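Local coordinates for NH(3)-dependent NAD(+) synthetase (Francisella tularensis subsp. holarctica LVS, PDB 3FIU), which belongs to the NAD synthase family of the HUP clan and forms a two-chain assembly, each chain having a parallel sheet flanked by helices, at residues W19-D22 against S23-Y27; K10-S13 against Q14-N18; E95-L98 against A99-S103; V114-G117 against N118-R122. All blocks are in the same frame, centred on the assembly; numbering follows the deposited sequence.

Interaction 1: W19-D22 against S23-Y27; sequences WLSD and SCMNY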
loop_
_atom_site.group_PDB
_atom_site.type_symbol
_atom_site.label_atom_id
_atom_site.label_comp_id
_atom_site.label_asym_id
_atom_site.label_seq_id
_atom_site.Cartn_x
_atom_site.Cartn_y
_atom_site.Cartn_z
ATOM N N TRP A 19 -14.593 -2.287 19.833
ATOM C CA TRP A 19 -14.412 -1.593 18.555
ATOM C C TRP A 19 -13.854 -2.518 17.464
ATOM O O TRP A 19 -14.357 -2.534 16.334
ATOM C CB TRP A 19 -13.542 -0.358 18.760
ATOM C CG TRP A 19 -13.233 0.409 17.494
ATOM C CD1 TRP A 19 -14.045 1.302 16.858
ATOM C CD2 TRP A 19 -12.024 0.340 16.724
ATOM N NE1 TRP A 19 -13.415 1.806 15.736
ATOM C CE2 TRP A 19 -12.173 1.233 15.634
ATOM C CE3 TRP A 19 -10.823 -0.373 16.862
ATOM C CZ2 TRP A 19 -11.176 1.414 14.678
ATOM C CZ3 TRP A 19 -9.825 -0.198 15.910
ATOM C CH2 TRP A 19 -10.004 0.705 14.837
ATOM N N LEU A 20 -12.827 -3.294 17.788
ATOM C CA LEU A 20 -12.312 -4.264 16.836
ATOM C C LEU A 20 -13.405 -5.230 16.397
ATOM O O LEU A 20 -13.578 -5.473 15.192
ATOM C CB LEU A 20 -11.118 -5.035 17.406
ATOM C CG LEU A 20 -9.779 -4.311 17.414
ATOM C CD1 LEU A 20 -8.786 -5.103 18.252
ATOM C CD2 LEU A 20 -9.234 -4.029 15.993
ATOM N N SER A 21 -14.158 -5.754 17.367
ATOM C CA SER A 21 -15.227 -6.691 17.071
ATOM C C SER A 21 -16.288 -6.091 16.150
ATOM O O SER A 21 -16.581 -6.665 15.112
ATOM C CB SER A 21 -15.876 -7.239 18.350
ATOM O OG SER A 21 -16.777 -8.254 17.968
ATOM N N ASP A 22 -16.817 -4.931 16.529
ATOM C CA ASP A 22 -17.853 -4.244 15.764
ATOM C C ASP A 22 -17.327 -3.860 14.385
ATOM O O ASP A 22 -18.009 -4.058 13.389
ATOM C CB ASP A 22 -18.325 -2.963 16.479
ATOM C CG ASP A 22 -19.136 -3.232 17.764
ATOM O OD1 ASP A 22 -19.378 -2.253 18.512
ATOM O OD2 ASP A 22 -19.546 -4.389 18.030
ATOM N N SER A 23 -16.120 -3.301 14.337
ATOM C CA SER A 23 -15.513 -2.905 13.078
ATOM C C SER A 23 -15.394 -4.087 12.120
ATOM O O SER A 23 -15.701 -3.958 10.944
ATOM C CB SER A 23 -14.149 -2.243 13.315
ATOM O OG SER A 23 -14.327 -0.991 13.967
ATOM N N CYS A 24 -14.986 -5.240 12.641
ATOM C CA CYS A 24 -14.786 -6.445 11.829
ATOM C C CYS A 24 -16.109 -7.036 11.343
ATOM O O CYS A 24 -16.281 -7.295 10.143
ATOM C CB CYS A 24 -13.977 -7.473 12.610
ATOM S SG CYS A 24 -13.622 -8.984 11.749
ATOM N N MET A 25 -17.042 -7.229 12.273
ATOM C CA MET A 25 -18.422 -7.600 11.943
ATOM C C MET A 25 -18.996 -6.716 10.832
ATOM O O MET A 25 -19.505 -7.229 9.827
ATOM C CB MET A 25 -19.315 -7.497 13.188
ATOM C CG MET A 25 -19.046 -8.550 14.246
ATOM S SD MET A 25 -19.231 -10.204 13.563
ATOM C CE MET A 25 -21.007 -10.222 13.248
ATOM N N ASN A 26 -18.893 -5.396 11.008
ATOM C CA ASN A 26 -19.480 -4.438 10.073
ATOM C C ASN A 26 -18.696 -4.238 8.780
ATOM O O ASN A 26 -19.157 -3.530 7.887
ATOM C CB ASN A 26 -19.688 -3.068 10.736
ATOM C CG ASN A 26 -20.726 -3.101 11.858
ATOM O OD1 ASN A 26 -20.689 -2.264 12.775
ATOM N ND2 ASN A 26 -21.655 -4.069 11.791
ATOM N N TYR A 27 -17.520 -4.856 8.676
ATOM C CA TYR A 27 -16.611 -4.561 7.565
ATOM C C TYR A 27 -17.203 -4.870 6.185
ATOM O O TYR A 27 -17.165 -4.018 5.312
ATOM C CB TYR A 27 -15.267 -5.256 7.746
ATOM C CG TYR A 27 -14.146 -4.628 6.944
ATOM C CD1 TYR A 27 -13.482 -3.504 7.419
ATOM C CD2 TYR A 27 -13.733 -5.182 5.715
ATOM C CE1 TYR A 27 -12.423 -2.927 6.707
ATOM C CE2 TYR A 27 -12.667 -4.610 4.992
ATOM C CZ TYR A 27 -12.021 -3.486 5.506
ATOM O OH TYR A 27 -10.976 -2.905 4.812
#

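Interaction 2: K10-S13 against Q14-N18; sequences KEYS and QKLVN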
loop_
_atom_site.group_PDB
_atom_site.type_symbol
_atom_site.label_atom_id
_atom_site.label_comp_id
_atom_site.label_asym_id
_atom_site.label_seq_id
_atom_site.Cartn_x
_atom_site.Cartn_y
_atom_site.Cartn_z
ATOM N N LYS A 10 -7.374 -1.414 31.699
ATOM C CA LYS A 10 -8.559 -2.259 31.692
ATOM C C LYS A 10 -9.676 -1.690 30.823
ATOM O O LYS A 10 -10.282 -2.394 30.019
ATOM C CB LYS A 10 -9.086 -2.498 33.124
ATOM C CG LYS A 10 -10.291 -3.425 33.161
ATOM C CD LYS A 10 -10.902 -3.622 34.555
ATOM C CE LYS A 10 -12.043 -4.628 34.439
ATOM N NZ LYS A 10 -12.576 -5.135 35.727
ATOM N N GLU A 11 -9.960 -0.414 31.022
ATOM C CA GLU A 11 -11.119 0.192 30.403
ATOM C C GLU A 11 -10.886 0.373 28.910
ATOM O O GLU A 11 -11.748 0.014 28.109
ATOM C CB GLU A 11 -11.471 1.507 31.112
ATOM C CG GLU A 11 -11.718 1.278 32.616
ATOM C CD GLU A 11 -12.731 2.233 33.230
ATOM O OE1 GLU A 11 -13.417 2.975 32.479
ATOM O OE2 GLU A 11 -12.850 2.229 34.481
ATOM N N TYR A 12 -9.710 0.896 28.566
ATOM C CA TYR A 12 -9.309 1.114 27.176
ATOM C C TYR A 12 -9.233 -0.204 26.416
ATOM O O TYR A 12 -9.734 -0.308 25.306
ATOM C CB TYR A 12 -7.970 1.864 27.073
ATOM C CG TYR A 12 -7.787 2.531 25.726
ATOM C CD1 TYR A 12 -8.312 3.805 25.485
ATOM C CD2 TYR A 12 -7.138 1.876 24.667
ATOM C CE1 TYR A 12 -8.181 4.424 24.231
ATOM C CE2 TYR A 12 -7.000 2.496 23.396
ATOM C CZ TYR A 12 -7.525 3.763 23.191
ATOM O OH TYR A 12 -7.397 4.384 21.967
ATOM N N SER A 13 -8.599 -1.203 27.013
ATOM C CA SER A 13 -8.558 -2.520 26.435
ATOM C C SER A 13 -9.947 -3.006 26.016
ATOM O O SER A 13 -10.131 -3.457 24.885
ATOM C CB SER A 13 -7.907 -3.501 27.409
ATOM O OG SER A 13 -7.667 -4.727 26.770
ATOM N N GLN A 14 -10.935 -2.891 26.907
ATOM C CA GLN A 14 -12.279 -3.358 26.594
ATOM C C GLN A 14 -12.920 -2.540 25.480
ATOM O O GLN A 14 -13.626 -3.096 24.635
ATOM C CB GLN A 14 -13.186 -3.370 27.832
ATOM C CG GLN A 14 -14.517 -4.079 27.594
ATOM C CD GLN A 14 -14.320 -5.502 27.075
ATOM O OE1 GLN A 14 -13.689 -6.329 27.739
ATOM N NE2 GLN A 14 -14.836 -5.785 25.875
ATOM N N LYS A 15 -12.663 -1.234 25.473
ATOM C CA LYS A 15 -13.186 -0.373 24.407
ATOM C C LYS A 15 -12.622 -0.772 23.052
ATOM O O LYS A 15 -13.354 -0.879 22.081
ATOM C CB LYS A 15 -12.921 1.091 24.697
ATOM C CG LYS A 15 -13.955 1.711 25.633
ATOM C CD LYS A 15 -13.449 3.003 26.246
ATOM C CE LYS A 15 -14.459 3.517 27.272
ATOM N NZ LYS A 15 -13.844 4.014 28.535
ATOM N N LEU A 16 -11.318 -1.031 23.015
ATOM C CA LEU A 16 -10.636 -1.425 21.794
ATOM C C LEU A 16 -11.132 -2.773 21.276
ATOM O O LEU A 16 -11.383 -2.938 20.074
ATOM C CB LEU A 16 -9.141 -1.457 22.075
ATOM C CG LEU A 16 -8.201 -0.819 21.069
ATOM C CD1 LEU A 16 -8.853 0.348 20.299
ATOM C CD2 LEU A 16 -6.924 -0.410 21.787
ATOM N N VAL A 17 -11.308 -3.730 22.192
ATOM C CA VAL A 17 -11.826 -5.059 21.849
ATOM C C VAL A 17 -13.245 -4.960 21.248
ATOM O O VAL A 17 -13.555 -5.606 20.235
ATOM C CB VAL A 17 -11.804 -6.032 23.084
ATOM C CG1 VAL A 17 -12.507 -7.328 22.753
ATOM C CG2 VAL A 17 -10.353 -6.333 23.526
ATOM N N ASN A 18 -14.095 -4.153 21.876
ATOM C CA ASN A 18 -15.461 -3.940 21.381
ATOM C C ASN A 18 -15.436 -3.313 19.985
ATOM O O ASN A 18 -16.126 -3.781 19.072
ATOM C CB ASN A 18 -16.248 -3.038 22.333
ATOM C CG ASN A 18 -16.595 -3.718 23.658
ATOM O OD1 ASN A 18 -16.677 -4.945 23.746
ATOM N ND2 ASN A 18 -16.812 -2.910 24.694
#

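Interaction 3: E95-L98 against A99-S103; sequences EAFL and ASTQS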
loop_
_atom_site.group_PDB
_atom_site.type_symbol
_atom_site.label_atom_id
_atom_site.label_comp_id
_atom_site.label_asym_id
_atom_site.label_seq_id
_atom_site.Cartn_x
_atom_site.Cartn_y
_atom_site.Cartn_z
ATOM N N GLU A 95 14.916 -12.234 -2.085
ATOM C CA GLU A 95 16.092 -12.394 -2.947
ATOM C C GLU A 95 15.732 -12.341 -4.436
ATOM O O GLU A 95 16.441 -11.703 -5.215
ATOM C CB GLU A 95 16.883 -13.658 -2.572
ATOM C CG GLU A 95 17.795 -13.473 -1.357
ATOM C CD GLU A 95 19.189 -13.051 -1.758
ATOM O OE1 GLU A 95 19.530 -11.859 -1.592
ATOM O OE2 GLU A 95 19.928 -13.918 -2.279
ATOM N N ALA A 96 14.617 -12.965 -4.817
ATOM C CA ALA A 96 14.190 -12.904 -6.226
ATOM C C ALA A 96 13.865 -11.437 -6.551
ATOM O O ALA A 96 14.267 -10.890 -7.591
ATOM C CB ALA A 96 12.974 -13.801 -6.463
ATOM N N PHE A 97 13.175 -10.775 -5.639
ATOM C CA PHE A 97 12.821 -9.385 -5.908
ATOM C C PHE A 97 14.093 -8.527 -6.034
ATOM O O PHE A 97 14.304 -7.821 -7.034
ATOM C CB PHE A 97 11.891 -8.825 -4.832
ATOM C CG PHE A 97 11.595 -7.368 -5.011
ATOM C CD1 PHE A 97 10.658 -6.931 -5.974
ATOM C CD2 PHE A 97 12.286 -6.421 -4.256
ATOM C CE1 PHE A 97 10.378 -5.544 -6.142
ATOM C CE2 PHE A 97 12.037 -5.053 -4.419
ATOM C CZ PHE A 97 11.065 -4.610 -5.363
ATOM N N LEU A 98 14.944 -8.602 -5.025
ATOM C CA LEU A 98 16.146 -7.764 -5.008
ATOM C C LEU A 98 17.031 -8.016 -6.247
ATOM O O LEU A 98 17.412 -7.069 -6.933
ATOM C CB LEU A 98 16.921 -7.986 -3.699
ATOM C CG LEU A 98 18.248 -7.203 -3.593
ATOM C CD1 LEU A 98 17.981 -5.696 -3.580
ATOM C CD2 LEU A 98 19.010 -7.634 -2.338
ATOM N N ALA A 99 17.339 -9.283 -6.539
ATOM C CA ALA A 99 18.128 -9.612 -7.732
ATOM C C ALA A 99 17.513 -8.917 -8.976
ATOM O O ALA A 99 18.219 -8.288 -9.754
ATOM C CB ALA A 99 18.208 -11.149 -7.946
ATOM N N SER A 100 16.192 -8.990 -9.105
ATOM C CA SER A 100 15.519 -8.438 -10.283
ATOM C C SER A 100 15.549 -6.914 -10.445
ATOM O O SER A 100 15.272 -6.403 -11.542
ATOM C CB SER A 100 14.080 -8.941 -10.350
ATOM O OG SER A 100 13.281 -8.295 -9.381
ATOM N N THR A 101 15.868 -6.200 -9.367
ATOM C CA THR A 101 16.024 -4.742 -9.431
ATOM C C THR A 101 17.424 -4.255 -9.891
ATOM O O THR A 101 17.665 -3.053 -9.949
ATOM C CB THR A 101 15.675 -4.074 -8.086
ATOM O OG1 THR A 101 16.647 -4.423 -7.085
ATOM C CG2 THR A 101 14.254 -4.439 -7.627
ATOM N N GLN A 102 18.319 -5.206 -10.202
ATOM C CA GLN A 102 19.720 -4.937 -10.587
ATOM C C GLN A 102 19.899 -3.797 -11.555
ATOM O O GLN A 102 20.770 -2.942 -11.344
ATOM C CB GLN A 102 20.375 -6.195 -11.223
ATOM C CG GLN A 102 21.735 -5.910 -11.907
ATOM C CD GLN A 102 22.857 -5.497 -10.912
ATOM O OE1 GLN A 102 22.738 -5.670 -9.690
ATOM N NE2 GLN A 102 23.942 -4.940 -11.447
ATOM N N SER A 103 19.101 -3.783 -12.628
ATOM C CA SER A 103 19.292 -2.807 -13.700
ATOM C C SER A 103 19.203 -1.363 -13.254
ATOM O O SER A 103 19.762 -0.488 -13.909
ATOM C CB SER A 103 18.294 -3.022 -14.847
ATOM O OG SER A 103 16.951 -2.926 -14.403
#

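Interaction 4: V114-G117 against N118-R122; sequences VIKG and NAQAR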
loop_
_atom_site.group_PDB
_atom_site.type_symbol
_atom_site.label_atom_id
_atom_site.label_comp_id
_atom_site.label_asym_id
_atom_site.label_seq_id
_atom_site.Cartn_x
_atom_site.Cartn_y
_atom_site.Cartn_z
ATOM N N VAL A 114 17.725 1.084 3.792
ATOM C CA VAL A 114 16.358 1.596 3.941
ATOM C C VAL A 114 15.457 1.030 2.838
ATOM O O VAL A 114 14.289 0.709 3.078
ATOM C CB VAL A 114 16.281 3.151 3.922
ATOM C CG1 VAL A 114 14.908 3.618 4.422
ATOM C CG2 VAL A 114 17.362 3.747 4.791
ATOM N N ILE A 115 16.012 0.927 1.638
ATOM C CA ILE A 115 15.293 0.366 0.508
ATOM C C ILE A 115 15.011 -1.140 0.754
ATOM O O ILE A 115 13.884 -1.614 0.554
ATOM C CB ILE A 115 16.068 0.617 -0.799
ATOM C CG1 ILE A 115 16.080 2.126 -1.109
ATOM C CG2 ILE A 115 15.466 -0.180 -1.946
ATOM C CD1 ILE A 115 17.213 2.612 -2.023
ATOM N N LYS A 116 16.032 -1.863 1.219
ATOM C CA LYS A 116 15.879 -3.256 1.634
ATOM C C LYS A 116 14.766 -3.392 2.670
ATOM O O LYS A 116 13.872 -4.232 2.530
ATOM C CB LYS A 116 17.186 -3.780 2.251
ATOM C CG LYS A 116 17.039 -5.125 2.964
ATOM C CD LYS A 116 18.362 -5.554 3.558
ATOM C CE LYS A 116 18.461 -7.058 3.656
ATOM N NZ LYS A 116 19.827 -7.421 4.137
ATOM N N GLY A 117 14.840 -2.576 3.726
ATOM C CA GLY A 117 13.873 -2.615 4.822
ATOM C C GLY A 117 12.468 -2.368 4.318
ATOM O O GLY A 117 11.511 -3.051 4.735
ATOM N N ASN A 118 12.347 -1.414 3.407
ATOM C CA ASN A 118 11.030 -1.077 2.854
ATOM C C ASN A 118 10.451 -2.193 1.975
ATOM O O ASN A 118 9.244 -2.456 2.016
ATOM C CB ASN A 118 11.095 0.218 2.063
ATOM C CG ASN A 118 11.183 1.455 2.949
ATOM O OD1 ASN A 118 10.875 1.416 4.140
ATOM N ND2 ASN A 118 11.593 2.561 2.356
ATOM N N ALA A 119 11.301 -2.816 1.162
ATOM C CA ALA A 119 10.866 -3.948 0.324
ATOM C C ALA A 119 10.380 -5.104 1.193
ATOM O O ALA A 119 9.354 -5.731 0.901
ATOM C CB ALA A 119 11.994 -4.426 -0.540
ATOM N N GLN A 120 11.115 -5.390 2.269
ATOM C CA GLN A 120 10.692 -6.493 3.153
ATOM C C GLN A 120 9.377 -6.172 3.828
ATOM O O GLN A 120 8.537 -7.057 3.994
ATOM C CB GLN A 120 11.774 -6.872 4.160
ATOM C CG GLN A 120 13.029 -7.376 3.478
ATOM C CD GLN A 120 14.159 -7.780 4.419
ATOM O OE1 GLN A 120 15.132 -8.426 3.994
ATOM N NE2 GLN A 120 14.050 -7.418 5.665
ATOM N N ALA A 121 9.166 -4.914 4.210
ATOM C CA ALA A 121 7.892 -4.558 4.855
ATOM C C ALA A 121 6.705 -4.720 3.898
ATOM O O ALA A 121 5.639 -5.111 4.294
ATOM C CB ALA A 121 7.937 -3.113 5.369
ATOM N N ARG A 122 6.915 -4.409 2.628
ATOM C CA ARG A 122 5.881 -4.529 1.628
ATOM C C ARG A 122 5.644 -6.008 1.281
ATOM O O ARG A 122 4.533 -6.386 1.007
ATOM C CB ARG A 122 6.306 -3.751 0.386
ATOM C CG ARG A 122 6.326 -2.225 0.684
ATOM C CD ARG A 122 6.833 -1.421 -0.510
ATOM N NE ARG A 122 6.790 0.001 -0.117
ATOM C CZ ARG A 122 7.786 0.867 -0.234
ATOM N NH1 ARG A 122 8.909 0.513 -0.855
ATOM N NH2 ARG A 122 7.620 2.120 0.226
#

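Interaction 1: W19-D22 against S23-Y27
Ser23 sets its hydroxyl over one face of the Trp19 indole, one turn along the last stretch of helix 9-25, which packs on the parallel sheet of this HUP-clan fold. OG lies 3.4 Å above the ring plane, displaced toward the rim, and although Trp19 NE1 is the nearest ring atom the angle there is too poor for a bond. The hydroxyl turns back to its own helix instead: with OG anti to the carbonyl carbon (chi1 -68°), it donates to Trp19 O at 2.8 Å. Ser23 N donates to the same oxygen, from the opposite face of the carbonyl plane, so two bonds grip one acceptor. The indole itself swings out with CG beside its own carbonyl carbon (chi1 177°), where Ile163 packs on it and Thr246 of the second subunit also touches it. Leu20 and Cys24 are buried on another side of the helix against Phe32 of strand 31-35. Beyond them, Met25 bends at chi2 and chi3, and its CG rests 3.2 Å from Ser21 O before the chain leads off. Asn26 N donates to Asp22 O at 2.9 Å.

Interaction 2: K10-S13 against Q14-N18
Tyr12 and Leu16 make the apolar contact in this stretch of helix 9-25, an amphipathic alpha-helix with one flank packed against helices 40-51 and 171-180 of the HUP-type fold. Leu16 CD2 comes to 3.3 Å from Tyr12 CE2 and meets the ring obliquely. The ring is carried to this side by chi1 of -159°, with CG roughly opposite the backbone N; Leu16 is modelled with an unusual chi1 of -134°, so the closeness of this approach is doubtful. Phe249 of the second subunit packs on both residues and takes the Tyr12 hydroxyl in a hydrogen bond through its terminal OXT. On the inner side, Leu48 of helix 40-51 touches Ser13, Leu16 and Val17.

Charge is handled on the exposed flank. Glu11 and Lys15 run side by side in the same direction, but OE1 and NZ stay 4.1 Å apart, beyond a salt bridge, so any attraction is probably modest.

Backbone hydrogen bonds of the i to i+4 kind tie the two halves, among them Leu16 N to Tyr12 O at 2.9 Å. Among side chains, Gln14 NE2 reaches one turn ahead to Asn18 OD1 at 2.9 Å, the acceptor lying in the Gln14 amide plane while the donor stands above the Asn18 carbonyl plane.

Interaction 3: E95-L98 against A99-S103
Ser100 and Thr101 turn their hydroxyls back onto the carbonyls of the preceding turn, where helix 91-100 runs out. Ser100 OG donates to Phe97 O at 2.6 Å, and Thr101 OG1 donates to Leu98 O at 2.8 Å, the latter in the carbonyl plane and on a lone pair. Both oxygens sit between the backbone N and the carbonyl carbon of their own residue (chi1 74° and 68°), a rotamer that folds them against the helix. Ser100 OG is also hydrogen-bonded to Tyr127 OH of the second subunit.

The backbone bonds change character over the same residues. Ala99 N and Ser100 N still donate four residues back, to Glu95 O and Ala96 O. Thr101 N is divided: its bond to Phe97 O is weak, and a better one goes to Leu98 O at 3.0 Å, reaching that oxygen from well above the carbonyl plane. Leu98 O therefore accepts from both donors of Thr101.

The apolar contact is a CH-pi interaction. Thr101 CG2 stands over one face of the Phe97 ring, 4.1 Å from the centroid and 20° off the normal, displaced toward the rim. The Phe97 ring also meets that of Tyr127 in the second subunit, so this helix end belongs to the dimer contact. Serine and threonine hydroxyls bonded to carbonyls of the preceding turn are common along helices; here they coincide with a shift from i to i+4 toward i to i+3 bonding, which is characteristic of a helix C-terminus.

Interaction 4: V114-G117 against N118-R122
Lys116 and Gln120 lie alongside each other, one turn apart on helix 113-135 and pointing the same way. The touching atoms are Lys116 CE and Gln120 OE1, 3.6 Å apart, so the methylene chain of the lysine, rather than its ammonium group, passes the amide. On roughly the far side of the helix Val114 and Asn118 also run side by side, with CG1 of Val114 4.0 Å from ND2 of Asn118. The Asn118 amide folds back over the preceding turn, CG lying opposite the carbonyl carbon (chi1 -75°), and its CG comes to 3.2 Å from Val114 O. ND2 is at 3.3 Å from that same oxygen, but at an angle too poor to bond.

Under these pairs the regular helix sets the spacing: Asn118 N, Ala119 N, Gln120 N and Ala121 N donate to Val114 O, Ile115 O, Lys116 O and Gly117 O, with Gln120 N to Lys116 O at 3.0 Å.

The polar ends of Lys116 and Asn118 are fixed farther out. Lys116 NZ bonds Asn65 OD1, while Asn118 is held from two directions, OD1 by Thr154 OG1 and ND2 by Gln133 OE1 of the second subunit. The Ala121 side chain is about 6 Å from the bound adenosine monophosphate. Within the helix, then, these side chains meet by packing alone, and the lysine ammonium and the Asn118 amide are used to tie the helix to loops and to the other subunit.

Interactions 1 and 2 are successive parts of helix 9-25, their centres 13 Å apart, whereas interactions 3 and 4 sit on the consecutive helices 91-100 and 113-135 and touch directly, Phe97 CE2 lying 3.9 Å from Ala119 CB. All four are partly buried and reach the second subunit. Residues 10-18 have the most even split of buried and exposed members; residues 114-122 lie nearest the chain centre, about 14 Å away, and residues 95-103 farthest, about 26 Å. Hydroxyl-to-carbonyl bonds mark interactions 1 and 3. In interactions 2 and 4 no hydroxyl turns back on a helix carbonyl; Tyr12 and Asn118 bond the second subunit, as Ser100 does in interaction 3.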